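Local coordinates for protein oxidase/hydroxylase (Streptomyces hygroscopicus subsp. hygroscopicus, PDB 4XCB) that probably acts as a metal- and 2-oxoglutarate-dependent dioxygenase that oxidatively closes a ring in the biosynthesis of the antibiotic hygromycin B, at residues A[136-141]-A[248-253]; A[106-111]-A[119-124]; A[14-19]-A[132-137]. All coordinates share one frame; numbering follows the deposited sequence.

Interaction 1 of 3, residues A[136-141]-A[248-253]; sequences CPYVKA and AGYVDH. With HY0 (hygromycin b variant), chain G; AKG (2-oxoglutaric acid), chain F.
Tyr138 presents the edge of its ring to the face of Tyr250, an offset edge-to-face (T-shaped) pair with the planes at 86°. The approach is off-centre: Tyr138 CE1 comes 3.6 Å from Tyr250 CE2, while the ring centroids of Tyr138 and Tyr250 stay 5.6 Å apart. Long side chains can span the distance, since the backbones are far apart, with Tyr138 CA and Tyr250 CA separated by 11.4 Å. With CG of Tyr138 anti to the backbone N (chi1 -156°), its ring reaches across toward the 248-253 loop. Tyrosine suits both places because each hydroxyl has its own anchor, Glu90 OE1 for Tyr138 and the carbonyl of Thr233 for Tyr250, which limits how far either ring can shift.

This buried pair is the compact part of the contact. Away from the rings the two segments do not meet directly; the bound ligand spans them, and Asp252, on the more solvent-accessible side, is partly exposed. Its carboxylate takes two hydroxyls of the hygromycin B variant, O35 at 2.6 Å from Asp252 OD1 and O8 at 2.6 Å from Asp252 OD2, one on each oxygen. Exchanging Asp252 for an alanine is likely to strip O35 and O8 of their shared acceptor and to let those parts of the ligand turn more freely. The extended chain of Lys140 lets NZ hydrogen-bond to hygromycin O32 at 2.9 Å and lie 3.1 Å from O1 of 2-oxoglutarate; NZ is also hydrogen-bonded to Tyr92 OH. A long amine thus sits between substrate and cosubstrate. The arrangement forms part of the substrate-pocket wall of a double-stranded beta-helix oxygenase, with the Tyr138 side chain about 9 Å from the nickel held by His105 and His209.

Interaction 2 of 3, residues A[106-111]-A[119-124]; sequences GGNSEL and VGRDLS
A bend at chi2 of Arg121 (-85°) folds its chain back toward Ser109, whose OG lies beside its own backbone N, placing OG at the edge of the guanidinium. Arg121 NH1 donates to Ser109 OG at 2.8 Å, with an N-H...O angle of 160° and the oxygen close to the guanidinium plane. The same NH1 makes a weak bond to Gly120 O. Asn108 ND2 sits over one guanidinium face, displaced toward its rim and 3.7 Å from Arg121 NH2, the amide plane tilted 35° from it. Asn108 ND2 and Ser109 OG both also bond to the carbonyl of Ala165, which holds ND2 over the face and OG at the edge.

The backbones meet closely at Gly120, where a side chain would come near Leu111 CD2 and Ser109 O: Ser109 CA reaches Gly120 O at 3.3 Å in a CA-H...O contact. A water joins the two loops, donating to Asn108 O at 2.7 Å and accepting from Asp122 N at 2.9 Å. Asp122 OD1 accepts from Ser124 N, closing an Asx turn, and also from Ser124 OG, both from the same face of the carboxylate.

The two loops flank the short strands 112-113 and 118-119, where Val119 bonds to Leu112. On one side Glu110 accepts from the backbone N of Leu169 and of Leu170 at the start of helix 170-175; on another, Tyr135 of the second subunit bonds to Gly120 N.

Interaction 3 of 3, residues A[14-19]-A[132-137]; sequences IFDTTG and GKLYCP
In the helical turn that sets Phe15 and Asp16 against Leu134, the carbonyl oxygen of Ile14 is gripped twice by Thr18. Thr18 OG1 donates to Ile14 O at 2.7 Å from above the carbonyl plane, and Thr18 N donates to it at 2.9 Å from the opposite face. A threonine near the end of the helix can thus add a side-chain bond to the ordinary helical one, just before Gly19, whose positive phi suits glycine and lets the chain leave the helix.

The contact itself is apolar. With CG of Phe15 anti to the backbone N (chi1 -175°), the ring edge points at the strand: Phe15 CD2 meets Leu134 CD1 at 3.9 Å, and Phe15 CE2 meets Cys136 SG at 4.0 Å. The sulfur lies in the ring plane, 88° from the normal, a sulfur-aromatic contact at the edge. The other branch of Leu134, CD2, lies against the Asp16 side chain, 3.6 Å from Asp16 OD1. Asp16 OD1 forms a salt bridge with Lys164 and OD2 a hydrogen bond with the backbone N of Asn166 of the third subunit, which would balance its charge.

Helix 9-18 therefore packs on strand 133-135, while Phe15 also reaches Leu21 of strand 20-23 and Leu202 and Asn204 of strand 200-204, at one margin of the large sheet.

From the N terminus, helix 9-18 supplies the first half of interaction 3, whose other half, 132-137, comes more than a hundred residues later. Within that span lies interaction 2, a short local closure joining 106-111 to 119-124 across the strands 112-113 and 118-119. Interaction 1 starts where interaction 3 ends, sharing Cys136 and Pro137, and runs on to 248-253, so the two large loops follow in series. Interactions 1 and 2 also touch, through His253 ND1 and Glu110 O, 2.8 Å apart. Interaction 3 ties the N-terminal helix to strand 133-135, while interaction 1 joins the lead-in of strand 139-144 to the C-terminal loop at the pocket; all three border the second subunit.

Interaction 1 of 3, residues A[136-141]-A[248-253]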
loop_
_atom_site.group_PDB
_atom_site.type_symbol
_atom_site.label_atom_id
_atom_site.label_comp_id
_atom_site.label_asym_id
_atom_site.label_seq_id
_atom_site.Cartn_x
_atom_site.Cartn_y
_atom_site.Cartn_z
ATOM N N CYS A 136 5.784 -5.214 11.367
ATOM C CA CYS A 136 7.168 -5.004 10.942
ATOM C C CYS A 136 7.942 -6.287 11.125
ATOM O O CYS A 136 8.025 -6.799 12.234
ATOM C CB CYS A 136 7.840 -3.886 11.739
ATOM S SG CYS A 136 6.891 -2.356 11.773
ATOM N N PRO A 137 8.516 -6.812 10.042
ATOM C CA PRO A 137 9.090 -8.155 10.181
ATOM C C PRO A 137 10.469 -8.203 10.853
ATOM O O PRO A 137 10.864 -9.292 11.270
ATOM C CB PRO A 137 9.169 -8.643 8.735
ATOM C CG PRO A 137 9.336 -7.408 7.942
ATOM C CD PRO A 137 8.542 -6.338 8.648
ATOM N N TYR A 138 11.198 -7.097 10.952
ATOM C CA TYR A 138 12.514 -7.164 11.565
ATOM C C TYR A 138 12.671 -5.953 12.446
ATOM O O TYR A 138 12.779 -4.839 11.937
ATOM C CB TYR A 138 13.625 -7.211 10.506
ATOM C CG TYR A 138 14.918 -7.841 10.974
ATOM C CD1 TYR A 138 15.465 -8.917 10.295
ATOM C CD2 TYR A 138 15.575 -7.379 12.100
ATOM C CE1 TYR A 138 16.640 -9.507 10.715
ATOM C CE2 TYR A 138 16.756 -7.954 12.528
ATOM C CZ TYR A 138 17.284 -9.017 11.834
ATOM O OH TYR A 138 18.462 -9.619 12.247
ATOM N N VAL A 139 12.638 -6.162 13.758
ATOM C CA VAL A 139 12.829 -5.070 14.700
ATOM C C VAL A 139 13.923 -5.419 15.707
ATOM O O VAL A 139 14.217 -6.608 15.981
ATOM C CB VAL A 139 11.522 -4.715 15.436
ATOM C CG1 VAL A 139 10.419 -4.343 14.418
ATOM C CG2 VAL A 139 11.078 -5.863 16.289
ATOM N N LYS A 140 14.550 -4.378 16.239
ATOM C CA LYS A 140 15.587 -4.521 17.232
ATOM C C LYS A 140 15.224 -3.797 18.496
ATOM O O LYS A 140 14.648 -2.709 18.456
ATOM C CB LYS A 140 16.916 -3.982 16.720
ATOM C CG LYS A 140 17.646 -4.897 15.803
ATOM C CD LYS A 140 19.047 -4.373 15.585
ATOM C CE LYS A 140 19.743 -5.175 14.516
ATOM N NZ LYS A 140 20.953 -4.450 14.019
ATOM N N ALA A 141 15.580 -4.393 19.622
ATOM C CA ALA A 141 15.589 -3.671 20.880
ATOM C C ALA A 141 17.034 -3.382 21.230
ATOM O O ALA A 141 17.820 -4.294 21.482
ATOM C CB ALA A 141 14.910 -4.473 21.984
ATOM N N ALA A 248 21.180 -19.842 3.256
ATOM C CA ALA A 248 20.334 -18.967 4.051
ATOM C C ALA A 248 21.097 -17.736 4.496
ATOM O O ALA A 248 22.302 -17.784 4.675
ATOM C CB ALA A 248 19.793 -19.713 5.255
ATOM N N GLY A 249 20.380 -16.640 4.653
ATOM C CA GLY A 249 20.955 -15.440 5.216
ATOM C C GLY A 249 20.340 -14.195 4.636
ATOM O O GLY A 249 19.377 -14.231 3.870
ATOM N N TYR A 250 20.932 -13.081 5.006
ATOM C CA TYR A 250 20.396 -11.776 4.666
ATOM C C TYR A 250 21.362 -11.060 3.730
ATOM O O TYR A 250 22.541 -10.880 4.046
ATOM C CB TYR A 250 20.148 -10.961 5.939
ATOM C CG TYR A 250 19.066 -11.549 6.821
ATOM C CD1 TYR A 250 19.281 -12.732 7.529
ATOM C CD2 TYR A 250 17.828 -10.931 6.944
ATOM C CE1 TYR A 250 18.294 -13.282 8.325
ATOM C CE2 TYR A 250 16.827 -11.477 7.747
ATOM C CZ TYR A 250 17.077 -12.645 8.447
ATOM O OH TYR A 250 16.099 -13.208 9.235
ATOM N N VAL A 251 20.848 -10.663 2.575
ATOM C CA VAL A 251 21.632 -9.920 1.594
ATOM C C VAL A 251 21.206 -8.466 1.616
ATOM O O VAL A 251 20.124 -8.116 1.142
ATOM C CB VAL A 251 21.461 -10.487 0.163
ATOM C CG1 VAL A 251 22.336 -9.709 -0.820
ATOM C CG2 VAL A 251 21.792 -11.975 0.121
ATOM N N ASP A 252 22.051 -7.608 2.183
ATOM C CA ASP A 252 21.668 -6.215 2.355
ATOM C C ASP A 252 21.711 -5.428 1.052
ATOM O O ASP A 252 22.539 -5.682 0.174
ATOM C CB ASP A 252 22.566 -5.526 3.386
ATOM C CG ASP A 252 22.382 -6.074 4.798
ATOM O OD1 ASP A 252 21.450 -6.871 5.035
ATOM O OD2 ASP A 252 23.171 -5.686 5.687
ATOM N N HIS A 253 20.812 -4.459 0.957
ATOM C CA HIS A 253 20.831 -3.483 -0.123
ATOM C C HIS A 253 21.894 -2.435 0.205
ATOM O O HIS A 253 22.596 -2.588 1.199
ATOM C CB HIS A 253 19.433 -2.876 -0.309
ATOM C CG HIS A 253 18.418 -3.863 -0.805
ATOM N ND1 HIS A 253 17.410 -3.526 -1.689
ATOM C CD2 HIS A 253 18.267 -5.184 -0.552
ATOM C CE1 HIS A 253 16.691 -4.599 -1.958
ATOM N NE2 HIS A 253 17.181 -5.615 -1.269
HETATM C C1 HY0 G . 26.470 -5.299 5.027
HETATM C C2 HY0 G . 27.358 -5.207 3.806
HETATM C C3 HY0 G . 28.601 -6.060 4.011
HETATM C C4 HY0 G . 29.366 -5.594 5.250
HETATM C C5 HY0 G . 28.465 -5.565 6.487
HETATM C C6 HY0 G . 27.195 -4.806 6.257
HETATM N N7 HY0 G . 26.631 -5.681 2.691
HETATM O O8 HY0 G . 25.354 -4.468 4.808
HETATM N N9 HY0 G . 30.451 -6.486 5.476
HETATM C C10 HY0 G . 31.544 -6.130 4.577
HETATM O O11 HY0 G . 29.174 -4.930 7.529
HETATM C C12 HY0 G . 24.657 -4.110 8.897
HETATM C C13 HY0 G . 25.767 -3.821 7.923
HETATM O O14 HY0 G . 26.808 -3.045 8.464
HETATM C C15 HY0 G . 26.320 -1.810 8.909
HETATM C C16 HY0 G . 25.571 -2.070 10.178
HETATM C C17 HY0 G . 24.347 -3.006 9.812
HETATM O O18 HY0 G . 26.338 -5.023 7.415
HETATM C C19 HY0 G . 27.502 -0.879 9.166
HETATM O O20 HY0 G . 28.063 -0.508 7.904
HETATM O O21 HY0 G . 26.378 -2.699 11.102
HETATM O O22 HY0 G . 23.850 -3.529 10.972
HETATM C C23 HY0 G . 23.832 -4.959 10.794
HETATM C C24 HY0 G . 24.112 -5.616 12.104
HETATM C C25 HY0 G . 23.777 -7.097 12.032
HETATM C C26 HY0 G . 22.365 -7.316 11.526
HETATM C C27 HY0 G . 22.240 -6.660 10.194
HETATM O O28 HY0 G . 22.540 -5.291 10.346
HETATM O O29 HY0 G . 24.855 -5.297 9.763
HETATM O O30 HY0 G . 25.498 -5.518 12.451
HETATM O O31 HY0 G . 23.974 -7.663 13.308
HETATM O O32 HY0 G . 21.391 -6.780 12.425
HETATM C C33 HY0 G . 20.802 -6.785 9.656
HETATM C C34 HY0 G . 20.804 -6.601 8.160
HETATM O O35 HY0 G . 21.310 -7.741 7.497
HETATM N N36 HY0 G . 20.020 -5.747 10.217
HETATM C C1 AKG F . 23.281 -1.577 14.723
HETATM O O1 AKG F . 22.822 -2.007 13.619
HETATM O O2 AKG F . 23.973 -2.330 15.474
HETATM C C2 AKG F . 22.996 -0.162 15.147
HETATM O O5 AKG F . 22.232 0.486 14.456
HETATM C C3 AKG F . 23.686 0.419 16.370
HETATM C C4 AKG F . 22.964 1.603 16.969
HETATM C C5 AKG F . 23.855 2.286 17.995
HETATM O O3 AKG F . 23.391 3.216 18.712
HETATM O O4 AKG F . 25.053 1.914 18.122
#

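Interaction 2 of 3, residues A[106-111]-A[119-124]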
loop_
_atom_site.group_PDB
_atom_site.type_symbol
_atom_site.label_atom_id
_atom_site.label_comp_id
_atom_site.label_asym_id
_atom_site.label_seq_id
_atom_site.Cartn_x
_atom_site.Cartn_y
_atom_site.Cartn_z
ATOM N N GLY A 106 20.255 0.425 6.297
ATOM C CA GLY A 106 18.806 0.373 6.273
ATOM C C GLY A 106 18.265 1.340 5.239
ATOM O O GLY A 106 19.010 1.834 4.404
ATOM N N GLY A 107 16.973 1.624 5.312
ATOM C CA GLY A 107 16.300 2.433 4.305
ATOM C C GLY A 107 15.340 1.578 3.486
ATOM O O GLY A 107 15.715 0.542 2.942
ATOM N N ASN A 108 14.102 2.038 3.373
ATOM C CA ASN A 108 13.029 1.265 2.755
ATOM C C ASN A 108 13.215 0.958 1.266
ATOM O O ASN A 108 12.766 -0.097 0.786
ATOM C CB ASN A 108 11.703 1.994 2.959
ATOM C CG ASN A 108 10.488 1.120 2.667
ATOM O OD1 ASN A 108 10.389 -0.029 3.127
ATOM N ND2 ASN A 108 9.554 1.663 1.892
ATOM N N SER A 109 13.855 1.859 0.527
ATOM C CA SER A 109 13.932 1.711 -0.926
ATOM C C SER A 109 15.342 1.694 -1.530
ATOM O O SER A 109 15.510 1.990 -2.722
ATOM C CB SER A 109 13.122 2.822 -1.598
ATOM O OG SER A 109 11.731 2.639 -1.379
ATOM N N GLU A 110 16.347 1.309 -0.751
ATOM C CA GLU A 110 17.701 1.264 -1.272
ATOM C C GLU A 110 17.836 0.123 -2.260
ATOM O O GLU A 110 17.048 -0.838 -2.221
ATOM C CB GLU A 110 18.711 1.152 -0.134
ATOM C CG GLU A 110 18.614 2.356 0.807
ATOM C CD GLU A 110 18.798 3.685 0.077
ATOM O OE1 GLU A 110 19.826 3.839 -0.601
ATOM O OE2 GLU A 110 17.920 4.560 0.176
ATOM N N LEU A 111 18.829 0.225 -3.138
ATOM C CA LEU A 111 18.942 -0.681 -4.274
ATOM C C LEU A 111 19.862 -1.856 -4.007
ATOM O O LEU A 111 20.751 -1.804 -3.157
ATOM C CB LEU A 111 19.428 0.078 -5.514
ATOM C CG LEU A 111 18.654 1.352 -5.840
ATOM C CD1 LEU A 111 19.307 2.112 -6.994
ATOM C CD2 LEU A 111 17.199 1.031 -6.155
ATOM N N VAL A 119 16.887 -4.472 -7.788
ATOM C CA VAL A 119 15.654 -4.443 -7.009
ATOM C C VAL A 119 15.718 -3.351 -5.951
ATOM O O VAL A 119 16.808 -2.943 -5.538
ATOM C CB VAL A 119 15.364 -5.819 -6.352
ATOM C CG1 VAL A 119 15.178 -6.876 -7.420
ATOM C CG2 VAL A 119 16.501 -6.233 -5.406
ATOM N N GLY A 120 14.553 -2.857 -5.537
ATOM C CA GLY A 120 14.475 -1.758 -4.589
ATOM C C GLY A 120 13.624 -2.009 -3.359
ATOM O O GLY A 120 13.257 -1.074 -2.648
ATOM N N ARG A 121 13.282 -3.269 -3.135
ATOM C CA ARG A 121 12.632 -3.697 -1.899
ATOM C C ARG A 121 13.457 -4.815 -1.281
ATOM O O ARG A 121 13.956 -5.694 -1.991
ATOM C CB ARG A 121 11.205 -4.181 -2.155
ATOM C CG ARG A 121 10.190 -3.085 -2.428
ATOM C CD ARG A 121 9.663 -2.539 -1.107
ATOM N NE ARG A 121 8.801 -1.367 -1.238
ATOM C CZ ARG A 121 9.246 -0.133 -1.433
ATOM N NH1 ARG A 121 10.549 0.078 -1.549
ATOM N NH2 ARG A 121 8.396 0.890 -1.513
ATOM N N ASP A 122 13.605 -4.770 0.040
ATOM C CA ASP A 122 14.205 -5.851 0.817
ATOM C C ASP A 122 13.084 -6.398 1.662
ATOM O O ASP A 122 12.607 -5.715 2.578
ATOM C CB ASP A 122 15.359 -5.350 1.698
ATOM C CG ASP A 122 16.094 -6.478 2.418
ATOM O OD1 ASP A 122 15.530 -7.582 2.607
ATOM O OD2 ASP A 122 17.264 -6.251 2.797
ATOM N N LEU A 123 12.652 -7.621 1.358
ATOM C CA LEU A 123 11.445 -8.134 1.983
ATOM C C LEU A 123 11.681 -8.445 3.469
ATOM O O LEU A 123 10.719 -8.553 4.219
ATOM C CB LEU A 123 10.904 -9.354 1.214
ATOM C CG LEU A 123 10.239 -8.962 -0.125
ATOM C CD1 LEU A 123 9.613 -10.168 -0.827
ATOM C CD2 LEU A 123 9.195 -7.861 0.031
ATOM N N SER A 124 12.939 -8.492 3.918
ATOM C CA SER A 124 13.224 -8.744 5.336
ATOM C C SER A 124 12.832 -7.565 6.213
ATOM O O SER A 124 12.680 -7.703 7.435
ATOM C CB SER A 124 14.715 -9.068 5.564
ATOM O OG SER A 124 15.553 -7.978 5.203
HETATM O O HOH W 1 12.322 -2.605 1.540
#

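Interaction 3 of 3, residues A[14-19]-A[132-137]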
loop_
_atom_site.group_PDB
_atom_site.type_symbol
_atom_site.label_atom_id
_atom_site.label_comp_id
_atom_site.label_asym_id
_atom_site.label_seq_id
_atom_site.Cartn_x
_atom_site.Cartn_y
_atom_site.Cartn_z
ATOM N N ILE A 14 4.070 7.263 17.419
ATOM C CA ILE A 14 5.457 7.652 17.240
ATOM C C ILE A 14 6.274 6.559 16.549
ATOM O O ILE A 14 7.052 6.853 15.648
ATOM C CB ILE A 14 6.073 8.031 18.600
ATOM C CG1 ILE A 14 5.368 9.289 19.111
ATOM C CG2 ILE A 14 7.571 8.256 18.487
ATOM C CD1 ILE A 14 5.747 9.683 20.514
ATOM N N PHE A 15 6.108 5.294 16.948
ATOM C CA PHE A 15 6.876 4.251 16.284
ATOM C C PHE A 15 6.504 4.167 14.803
ATOM O O PHE A 15 7.370 4.019 13.947
ATOM C CB PHE A 15 6.672 2.892 16.954
ATOM C CG PHE A 15 7.530 1.818 16.380
ATOM C CD1 PHE A 15 8.831 1.626 16.829
ATOM C CD2 PHE A 15 7.056 1.027 15.354
ATOM C CE1 PHE A 15 9.617 0.627 16.272
ATOM C CE2 PHE A 15 7.837 0.030 14.790
ATOM C CZ PHE A 15 9.107 -0.180 15.250
ATOM N N ASP A 16 5.213 4.263 14.513
ATOM C CA ASP A 16 4.738 4.184 13.146
ATOM C C ASP A 16 5.316 5.329 12.330
ATOM O O ASP A 16 5.809 5.138 11.222
ATOM C CB ASP A 16 3.215 4.225 13.111
ATOM C CG ASP A 16 2.663 4.394 11.712
ATOM O OD1 ASP A 16 3.021 3.609 10.809
ATOM O OD2 ASP A 16 1.840 5.317 11.509
ATOM N N THR A 17 5.258 6.537 12.884
ATOM C CA THR A 17 5.581 7.697 12.067
ATOM C C THR A 17 7.077 7.959 11.949
ATOM O O THR A 17 7.515 8.587 10.983
ATOM C CB THR A 17 4.900 8.970 12.601
ATOM O OG1 THR A 17 5.149 9.114 14.005
ATOM C CG2 THR A 17 3.401 8.905 12.347
ATOM N N THR A 18 7.866 7.488 12.910
ATOM C CA THR A 18 9.297 7.784 12.919
ATOM C C THR A 18 10.197 6.566 12.714
ATOM O O THR A 18 11.384 6.703 12.410
ATOM C CB THR A 18 9.711 8.454 14.247
ATOM O OG1 THR A 18 9.689 7.479 15.304
ATOM C CG2 THR A 18 8.775 9.608 14.585
ATOM N N GLY A 19 9.635 5.373 12.898
ATOM C CA GLY A 19 10.389 4.148 12.684
ATOM C C GLY A 19 11.135 3.671 13.914
ATOM O O GLY A 19 11.845 2.688 13.850
ATOM N N GLY A 132 -5.541 -1.789 12.590
ATOM C CA GLY A 132 -5.147 -1.373 13.923
ATOM C C GLY A 132 -3.809 -1.895 14.402
ATOM O O GLY A 132 -3.380 -1.618 15.530
ATOM N N LYS A 133 -3.119 -2.641 13.547
ATOM C CA LYS A 133 -1.870 -3.254 13.974
ATOM C C LYS A 133 -0.735 -2.988 13.007
ATOM O O LYS A 133 -0.914 -3.075 11.791
ATOM C CB LYS A 133 -2.061 -4.768 14.129
ATOM C CG LYS A 133 -2.973 -5.144 15.290
ATOM C CD LYS A 133 -2.909 -6.634 15.563
ATOM C CE LYS A 133 -3.756 -7.026 16.764
ATOM N NZ LYS A 133 -5.199 -6.726 16.549
ATOM N N LEU A 134 0.434 -2.677 13.552
ATOM C CA LEU A 134 1.675 -2.666 12.777
ATOM C C LEU A 134 2.207 -4.068 12.569
ATOM O O LEU A 134 2.144 -4.909 13.465
ATOM C CB LEU A 134 2.745 -1.842 13.465
ATOM C CG LEU A 134 2.470 -0.341 13.453
ATOM C CD1 LEU A 134 3.265 0.278 14.577
ATOM C CD2 LEU A 134 2.861 0.265 12.122
ATOM N N TYR A 135 2.736 -4.303 11.374
ATOM C CA TYR A 135 3.385 -5.557 11.043
ATOM C C TYR A 135 4.784 -5.269 10.488
ATOM O O TYR A 135 4.949 -5.067 9.293
ATOM C CB TYR A 135 2.541 -6.349 10.035
ATOM C CG TYR A 135 1.208 -6.787 10.584
ATOM C CD1 TYR A 135 1.097 -7.954 11.336
ATOM C CD2 TYR A 135 0.063 -6.043 10.358
ATOM C CE1 TYR A 135 -0.128 -8.382 11.836
ATOM C CE2 TYR A 135 -1.176 -6.460 10.855
ATOM C CZ TYR A 135 -1.258 -7.627 11.600
ATOM O OH TYR A 135 -2.463 -8.053 12.123
ATOM N N CYS A 136 5.784 -5.214 11.367
ATOM C CA CYS A 136 7.168 -5.004 10.942
ATOM C C CYS A 136 7.942 -6.287 11.125
ATOM O O CYS A 136 8.025 -6.799 12.234
ATOM C CB CYS A 136 7.840 -3.886 11.739
ATOM S SG CYS A 136 6.891 -2.356 11.773
ATOM N N PRO A 137 8.516 -6.812 10.042
ATOM C CA PRO A 137 9.090 -8.155 10.181
ATOM C C PRO A 137 10.469 -8.203 10.853
ATOM O O PRO A 137 10.864 -9.292 11.270
ATOM C CB PRO A 137 9.169 -8.643 8.735
ATOM C CG PRO A 137 9.336 -7.408 7.942
ATOM C CD PRO A 137 8.542 -6.338 8.648
#